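Local coordinates for CDC48 domain-containing protein (Pyrococcus horikoshii, PDB 4UZR), which is of unknown function, possibly binding ATP, and assembles into hexamers and dodecamers with a 12-bladed beta-propeller, at residues Ser2-Leu6 with Tyr54-Val60; Asp89-Val94 with Val125-Val130. One frame throughout, in Å; residues are numbered along the deposited sequence.

Interaction 1 (Ser2-Leu6 with Tyr54-Val60)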
ATOM      1  N   SER A   2     -41.228  -7.734 -20.302  1.00112.32           N
ATOM      2  CA  SER A   2     -40.475  -7.208 -21.433  1.00107.87           C
ATOM      3  C   SER A   2     -39.903  -5.834 -21.092  1.00100.68           C
ATOM      4  O   SER A   2     -40.644  -4.862 -20.952  1.00 77.41           O
ATOM      5  CB  SER A   2     -41.367  -7.132 -22.674  1.00111.76           C
ATOM      6  OG  SER A   2     -40.615  -6.829 -23.834  1.00109.72           O
ATOM      7  N   GLU A   3     -38.581  -5.760 -20.971  1.00 93.55           N
ATOM      8  CA  GLU A   3     -37.916  -4.540 -20.523  1.00 91.99           C
ATOM      9  C   GLU A   3     -36.599  -4.274 -21.247  1.00 91.27           C
ATOM     10  O   GLU A   3     -35.775  -5.178 -21.419  1.00 98.57           O
ATOM     11  CB  GLU A   3     -37.662  -4.593 -19.015  1.00105.50           C
ATOM     12  CG  GLU A   3     -38.841  -4.147 -18.162  1.00124.73           C
ATOM     13  CD  GLU A   3     -38.575  -4.294 -16.676  1.00140.53           C
ATOM     14  OE1 GLU A   3     -37.514  -4.844 -16.314  1.00145.44           O
ATOM     15  OE2 GLU A   3     -39.432  -3.871 -15.871  1.00148.51           O
ATOM     16  N   LEU A   4     -36.409  -3.026 -21.664  1.00 83.54           N
ATOM     17  CA  LEU A   4     -35.165  -2.600 -22.296  1.00 81.62           C
ATOM     18  C   LEU A   4     -34.503  -1.465 -21.519  1.00 75.91           C
ATOM     19  O   LEU A   4     -35.119  -0.433 -21.255  1.00 68.50           O
ATOM     20  CB  LEU A   4     -35.411  -2.160 -23.740  1.00 86.11           C
ATOM     21  CG  LEU A   4     -35.597  -3.260 -24.787  1.00 87.52           C
ATOM     22  CD1 LEU A   4     -35.754  -2.655 -26.174  1.00 80.28           C
ATOM     23  CD2 LEU A   4     -34.435  -4.239 -24.753  1.00 80.04           C
ATOM     24  N   LYS A   5     -33.240  -1.664 -21.160  1.00 80.70           N
ATOM     25  CA  LYS A   5     -32.440  -0.629 -20.523  1.00 70.33           C
ATOM     26  C   LYS A   5     -31.324  -0.229 -21.474  1.00 70.78           C
ATOM     27  O   LYS A   5     -30.428  -1.032 -21.771  1.00 73.13           O
ATOM     28  CB  LYS A   5     -31.869  -1.125 -19.193  1.00 60.52           C
ATOM     29  CG  LYS A   5     -32.926  -1.344 -18.119  1.00 73.96           C
ATOM     30  CD  LYS A   5     -32.316  -1.827 -16.814  1.00 80.91           C
ATOM     31  CE  LYS A   5     -33.382  -1.974 -15.737  1.00 90.04           C
ATOM     32  NZ  LYS A   5     -33.047  -3.036 -14.748  1.00104.27           N
ATOM     33  N   LEU A   6     -31.393   1.019 -21.940  1.00 67.41           N
ATOM     34  CA  LEU A   6     -30.529   1.525 -23.001  1.00 73.58           C
ATOM     35  C   LEU A   6     -29.751   2.766 -22.581  1.00 68.55           C
ATOM     36  O   LEU A   6     -30.115   3.446 -21.621  1.00 60.89           O
ATOM     37  CB  LEU A   6     -31.377   1.902 -24.215  1.00 73.49           C
ATOM     38  CG  LEU A   6     -32.371   0.886 -24.769  1.00 77.62           C
ATOM     39  CD1 LEU A   6     -33.276   1.562 -25.785  1.00 62.34           C
ATOM     40  CD2 LEU A   6     -31.640  -0.290 -25.392  1.00 92.86           C
ATOM     41  N   TYR A  54     -34.385  -7.622 -20.634  1.00 81.22           N
ATOM     42  CA  TYR A  54     -35.039  -8.602 -19.774  1.00 95.93           C
ATOM     43  C   TYR A  54     -36.384  -9.046 -20.336  1.00 99.09           C
ATOM     44  O   TYR A  54     -37.358  -8.295 -20.306  1.00 97.22           O
ATOM     45  CB  TYR A  54     -35.213  -8.061 -18.353  1.00109.15           C
ATOM     46  CG  TYR A  54     -35.674  -9.108 -17.358  1.00126.29           C
ATOM     47  CD1 TYR A  54     -34.770  -9.989 -16.777  1.00130.55           C
ATOM     48  CD2 TYR A  54     -37.013  -9.216 -17.001  1.00131.34           C
ATOM     49  CE1 TYR A  54     -35.186 -10.947 -15.869  1.00134.98           C
ATOM     50  CE2 TYR A  54     -37.439 -10.170 -16.093  1.00134.31           C
ATOM     51  CZ  TYR A  54     -36.521 -11.033 -15.530  1.00135.63           C
ATOM     52  OH  TYR A  54     -36.939 -11.985 -14.626  1.00138.50           O
ATOM     53  N   PRO A  55     -36.439 -10.282 -20.850  1.00 97.96           N
ATOM     54  CA  PRO A  55     -35.295 -11.198 -20.889  1.00105.59           C
ATOM     55  C   PRO A  55     -34.442 -10.994 -22.140  1.00105.33           C
ATOM     56  O   PRO A  55     -34.737 -10.115 -22.949  1.00103.98           O
ATOM     57  CB  PRO A  55     -35.957 -12.581 -20.902  1.00109.72           C
ATOM     58  CG  PRO A  55     -37.415 -12.341 -21.252  1.00 92.38           C
ATOM     59  CD  PRO A  55     -37.631 -10.878 -21.464  1.00 87.28           C
ATOM     60  N   SER A  56     -33.383 -11.783 -22.285  1.00103.80           N
ATOM     61  CA  SER A  56     -32.529 -11.701 -23.466  1.00103.82           C
ATOM     62  C   SER A  56     -32.248 -13.100 -24.009  1.00111.59           C
ATOM     63  O   SER A  56     -31.759 -13.960 -23.278  1.00111.26           O
ATOM     64  CB  SER A  56     -31.223 -10.974 -23.131  1.00 93.38           C
ATOM     65  OG  SER A  56     -30.260 -11.127 -24.159  1.00 93.32           O
ATOM     66  N   PRO A  57     -32.565 -13.340 -25.294  1.00119.37           N
ATOM     67  CA  PRO A  57     -33.075 -12.374 -26.277  1.00111.40           C
ATOM     68  C   PRO A  57     -34.557 -12.044 -26.107  1.00102.51           C
ATOM     69  O   PRO A  57     -35.281 -12.763 -25.419  1.00 96.22           O
ATOM     70  CB  PRO A  57     -32.854 -13.087 -27.614  1.00111.71           C
ATOM     71  CG  PRO A  57     -32.880 -14.536 -27.288  1.00110.99           C
ATOM     72  CD  PRO A  57     -32.493 -14.706 -25.844  1.00120.55           C
ATOM     73  N   LEU A  58     -34.993 -10.959 -26.742  1.00 95.18           N
ATOM     74  CA  LEU A  58     -36.379 -10.511 -26.655  1.00 92.80           C
ATOM     75  C   LEU A  58     -36.872  -9.930 -27.981  1.00 99.82           C
ATOM     76  O   LEU A  58     -36.098  -9.340 -28.735  1.00105.34           O
ATOM     77  CB  LEU A  58     -36.540  -9.501 -25.508  1.00 92.83           C
ATOM     78  CG  LEU A  58     -37.166  -8.115 -25.704  1.00 97.38           C
ATOM     79  CD1 LEU A  58     -37.579  -7.567 -24.356  1.00 94.40           C
ATOM     80  CD2 LEU A  58     -36.194  -7.147 -26.365  1.00106.69           C
ATOM     81  N   ARG A  59     -38.160 -10.104 -28.262  1.00101.55           N
ATOM     82  CA  ARG A  59     -38.762  -9.513 -29.452  1.00103.77           C
ATOM     83  C   ARG A  59     -39.569  -8.280 -29.063  1.00110.83           C
ATOM     84  O   ARG A  59     -40.498  -8.363 -28.260  1.00121.67           O
ATOM     85  CB  ARG A  59     -39.649 -10.532 -30.171  1.00 96.85           C
ATOM     86  N   VAL A  60     -39.199  -7.136 -29.630  1.00 86.16           N
ATOM     87  CA  VAL A  60     -39.814  -5.862 -29.273  1.00 84.14           C
ATOM     88  C   VAL A  60     -41.283  -5.745 -29.682  1.00120.56           C
ATOM     89  O   VAL A  60     -41.628  -5.871 -30.859  1.00 92.78           O
ATOM     90  CB  VAL A  60     -39.037  -4.679 -29.879  1.00 82.00           C
ATOM     91  CG1 VAL A  60     -39.740  -3.366 -29.566  1.00 80.37           C
ATOM     92  CG2 VAL A  60     -37.606  -4.664 -29.362  1.00 77.24           C
TER
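Leu-58 reaches from the far side of a short proline loop to the start of the strand that holds Glu-3 and Leu-4. Its CB already points toward that strand, CG comes within 4.1 Å of Ser-2 OG, and the two methyls then part company. CD1 goes to Ser-2 and the backbone beside it, 4.0 Å from Glu-3 N; CD2 meets Leu-4 CD2 at 3.8 Å, the two side chains crossing at a slant. Ser-2 OG, which CD1 lies beside, is hydrogen-bonded to Thr-64 OG1. In Leu-4 a chi1 of -77° puts CG beside the backbone N, and the branches divide the work: CD2 goes to Leu-58, while CD1 rests 4.2 Å from Val-60 CG2, roughly at right angles. Val-31 touches all three of Leu-4, Leu-58 and Val-60.

Glu-3 and Tyr-54 form an antiparallel hydrogen-bonded pair at the edge of this patch, where strand 3-8, which also pairs with 65-69, meets the end of strand 44-54, probably in the beta-clam half of the chain. Tyr-54 N gives a nearly straight bond to Glu-3 O (2.9 Å, 173°), in the carbonyl plane. The return bond, Glu-3 N to Tyr-54 O, is also 2.9 Å but more bent at 139°. Both side chains leave on one face of the sheet, their CB atoms 4.3 Å apart. Beyond this pair the chain turns through cis peptides before Pro-55 and Pro-57.

Interaction 2 (Asp89-Val94 with Val125-Val130)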
ATOM      1  N   ASP A  89     -10.722 -13.632  -7.112  1.00 59.89           N
ATOM      2  CA  ASP A  89      -9.473 -12.998  -6.712  1.00 79.84           C
ATOM      3  C   ASP A  89      -9.219 -11.767  -7.582  1.00 97.84           C
ATOM      4  O   ASP A  89     -10.132 -11.266  -8.239  1.00108.14           O
ATOM      5  CB  ASP A  89      -8.317 -13.998  -6.833  1.00 83.77           C
ATOM      6  CG  ASP A  89      -7.140 -13.656  -5.933  1.00 84.42           C
ATOM      7  OD1 ASP A  89      -6.423 -12.677  -6.230  1.00 87.99           O
ATOM      8  OD2 ASP A  89      -6.940 -14.364  -4.923  1.00 68.52           O
ATOM      9  N   GLU A  90      -7.981 -11.287  -7.583  1.00 97.86           N
ATOM     10  CA  GLU A  90      -7.614 -10.089  -8.331  1.00 94.00           C
ATOM     11  C   GLU A  90      -7.659 -10.346  -9.834  1.00 96.57           C
ATOM     12  O   GLU A  90      -6.728 -10.922 -10.400  1.00102.72           O
ATOM     13  CB  GLU A  90      -6.227  -9.605  -7.904  1.00107.66           C
ATOM     14  CG  GLU A  90      -6.159  -9.171  -6.447  1.00119.84           C
ATOM     15  CD  GLU A  90      -4.762  -9.252  -5.863  1.00119.23           C
ATOM     16  OE1 GLU A  90      -3.908  -9.951  -6.449  1.00102.98           O
ATOM     17  OE2 GLU A  90      -4.519  -8.620  -4.813  1.00127.57           O
ATOM     18  N   ASN A  91      -8.755  -9.927 -10.462  1.00 97.83           N
ATOM     19  CA  ASN A  91      -8.965 -10.098 -11.900  1.00 96.22           C
ATOM     20  C   ASN A  91      -8.983 -11.564 -12.330  1.00 85.89           C
ATOM     21  O   ASN A  91      -8.680 -11.889 -13.476  1.00 71.98           O
ATOM     22  CB  ASN A  91      -7.933  -9.308 -12.710  1.00 95.37           C
ATOM     23  N   LEU A  92      -9.336 -12.440 -11.395  1.00 83.81           N
ATOM     24  CA  LEU A  92      -9.474 -13.863 -11.672  1.00 64.89           C
ATOM     25  C   LEU A  92     -10.782 -14.397 -11.100  1.00 61.07           C
ATOM     26  O   LEU A  92     -11.097 -14.177  -9.933  1.00 74.75           O
ATOM     27  CB  LEU A  92      -8.308 -14.647 -11.069  1.00 55.57           C
ATOM     28  CG  LEU A  92      -7.104 -15.008 -11.943  1.00 64.60           C
ATOM     29  CD1 LEU A  92      -6.416 -16.243 -11.381  1.00 60.45           C
ATOM     30  CD2 LEU A  92      -7.512 -15.230 -13.390  1.00 66.38           C
ATOM     31  N   ILE A  93     -11.540 -15.101 -11.931  1.00 54.05           N
ATOM     32  CA  ILE A  93     -12.750 -15.766 -11.473  1.00 49.38           C
ATOM     33  C   ILE A  93     -12.582 -17.270 -11.669  1.00 46.96           C
ATOM     34  O   ILE A  93     -12.409 -17.739 -12.790  1.00 47.38           O
ATOM     35  CB  ILE A  93     -13.998 -15.258 -12.230  1.00 56.66           C
ATOM     36  CG1 ILE A  93     -14.117 -13.739 -12.094  1.00 63.05           C
ATOM     37  CG2 ILE A  93     -15.257 -15.930 -11.707  1.00 53.74           C
ATOM     38  CD1 ILE A  93     -15.144 -13.117 -13.013  1.00 65.85           C
ATOM     39  N   VAL A  94     -12.597 -18.019 -10.570  1.00 51.17           N
ATOM     40  CA  VAL A  94     -12.380 -19.462 -10.627  1.00 43.90           C
ATOM     41  C   VAL A  94     -13.659 -20.210 -10.269  1.00 46.49           C
ATOM     42  O   VAL A  94     -14.241 -19.985  -9.209  1.00 50.20           O
ATOM     43  CB  VAL A  94     -11.240 -19.904  -9.681  1.00 50.72           C
ATOM     44  CG1 VAL A  94     -11.064 -21.416  -9.725  1.00 45.66           C
ATOM     45  CG2 VAL A  94      -9.940 -19.209 -10.055  1.00 35.53           C
ATOM     46  N   VAL A 125      -6.259 -20.246  -4.698  1.00 60.23           N
ATOM     47  CA  VAL A 125      -6.046 -19.130  -5.614  1.00 55.84           C
ATOM     48  C   VAL A 125      -5.295 -17.993  -4.930  1.00 47.18           C
ATOM     49  O   VAL A 125      -5.659 -17.571  -3.835  1.00 56.28           O
ATOM     50  CB  VAL A 125      -7.385 -18.580  -6.166  1.00 56.97           C
ATOM     51  CG1 VAL A 125      -7.133 -17.444  -7.144  1.00 50.25           C
ATOM     52  CG2 VAL A 125      -8.191 -19.683  -6.833  1.00 49.53           C
ATOM     53  N   ARG A 126      -4.244 -17.506  -5.583  1.00 59.32           N
ATOM     54  CA  ARG A 126      -3.487 -16.349  -5.111  1.00 61.46           C
ATOM     55  C   ARG A 126      -2.793 -15.636  -6.264  1.00 60.63           C
ATOM     56  O   ARG A 126      -1.909 -16.204  -6.906  1.00 70.60           O
ATOM     57  CB  ARG A 126      -2.458 -16.744  -4.050  1.00 67.40           C
ATOM     58  CG  ARG A 126      -1.554 -15.589  -3.637  1.00 69.66           C
ATOM     59  CD  ARG A 126      -0.545 -15.996  -2.580  1.00 80.61           C
ATOM     60  NE  ARG A 126      -0.531 -15.073  -1.448  1.00 93.51           N
ATOM     61  CZ  ARG A 126       0.237 -13.990  -1.386  1.00 94.93           C
ATOM     62  NH1 ARG A 126       1.055 -13.692  -2.387  1.00 88.47           N
ATOM     63  NH2 ARG A 126       0.191 -13.201  -0.320  1.00100.76           N
ATOM     64  N   ASN A 127      -3.208 -14.400  -6.522  1.00 66.43           N
ATOM     65  CA  ASN A 127      -2.659 -13.589  -7.608  1.00 82.59           C
ATOM     66  C   ASN A 127      -2.840 -14.223  -8.987  1.00 86.16           C
ATOM     67  O   ASN A 127      -3.958 -14.313  -9.501  1.00 78.38           O
ATOM     68  CB  ASN A 127      -1.182 -13.255  -7.359  1.00 86.26           C
ATOM     69  CG  ASN A 127      -0.966 -12.480  -6.071  1.00105.00           C
ATOM     70  OD1 ASN A 127      -1.853 -11.765  -5.607  1.00111.95           O
ATOM     71  ND2 ASN A 127       0.221 -12.621  -5.489  1.00113.91           N
ATOM     72  N   ASP A 128      -1.731 -14.651  -9.580  1.00 77.49           N
ATOM     73  CA  ASP A 128      -1.744 -15.237 -10.915  1.00 81.57           C
ATOM     74  C   ASP A 128      -1.772 -16.762 -10.867  1.00 75.49           C
ATOM     75  O   ASP A 128      -1.844 -17.419 -11.902  1.00 67.25           O
ATOM     76  CB  ASP A 128      -0.516 -14.773 -11.704  1.00 95.68           C
ATOM     77  CG  ASP A 128      -0.582 -13.305 -12.080  1.00111.29           C
ATOM     78  OD1 ASP A 128      -1.689 -12.730 -12.048  1.00112.94           O
ATOM     79  OD2 ASP A 128       0.476 -12.728 -12.411  1.00116.49           O
ATOM     80  N   LEU A 129      -1.715 -17.321  -9.664  1.00 68.36           N
ATOM     81  CA  LEU A 129      -1.564 -18.764  -9.507  1.00 52.83           C
ATOM     82  C   LEU A 129      -2.854 -19.463  -9.095  1.00 52.65           C
ATOM     83  O   LEU A 129      -3.569 -19.001  -8.207  1.00 61.57           O
ATOM     84  CB  LEU A 129      -0.455 -19.081  -8.496  1.00 56.55           C
ATOM     85  CG  LEU A 129       0.985 -19.245  -9.002  1.00 79.20           C
ATOM     86  CD1 LEU A 129       1.334 -18.242 -10.093  1.00 83.52           C
ATOM     87  CD2 LEU A 129       1.973 -19.143  -7.846  1.00 85.79           C
ATOM     88  N   VAL A 130      -3.148 -20.576  -9.760  1.00 60.41           N
ATOM     89  CA  VAL A 130      -4.249 -21.445  -9.365  1.00 57.64           C
ATOM     90  C   VAL A 130      -3.706 -22.845  -9.101  1.00 58.39           C
ATOM     91  O   VAL A 130      -3.169 -23.489  -9.997  1.00 57.76           O
ATOM     92  CB  VAL A 130      -5.343 -21.514 -10.447  1.00 55.91           C
ATOM     93  CG1 VAL A 130      -6.450 -22.466 -10.025  1.00 37.85           C
ATOM     94  CG2 VAL A 130      -5.907 -20.130 -10.718  1.00 49.02           C
TER
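Glu-90 and Asn-127 bring two hairpin turns side by side, a type II turn from Asp-89 to Leu-92 and a type II' turn from Arg-126 to Leu-129, with their CA atoms 6.1 Å apart. The carboxylate of Glu-90 and the amide of Asn-127 point the same way, their planes within 5° of each other. Asp-89 runs past Val-125 in the opposite sense: CG is anti to the backbone N (chi1 -156°), and its CB lies 3.7 Å from Val-125 CG1.

Behind these groups the surface is apolar. Leu-92 CD1 lies 3.6 Å from Asn-127 O and 4.0 Å from Val-130 CG2. Val-94 and Val-125 meet tip to tip through their CG2 methyls at 3.7 Å. Ile-87 touches Val-94 and Val-125; Ile-104 touches Leu-92 and Val-130. The two hairpins belong to separate antiparallel sheets, consistent with neighbouring propeller blades. At the turn, Arg-126 also packs on Glu-90 of a neighbouring subunit. The chemistry implies a two-part join: the valines and Leu-92 supply its apolar part, and the turns bring polar side chains alongside one another.

Overall arrangement
Interactions 1 and 2 lie in different parts of an elongated chain, on opposite sides of its centre. Their centres are 34 Å apart, and the nearest atoms about 19 Å, so neither touches the other. In sequence they come in series: interaction 1 closes within the CDC48-like N-terminal region, and interaction 2 opens in the C-terminal region that probably supplies the propeller blades. Interaction 1 combines a backbone pair with side-chain packing; interaction 2 packs side chains between two sheets. Glu-90 of interaction 2 packs on Arg-126 of one neighbouring subunit, and Arg-126 on Glu-90 of another; Lys-5, on the same strand as interaction 1, packs on Arg-114 of a neighbouring subunit.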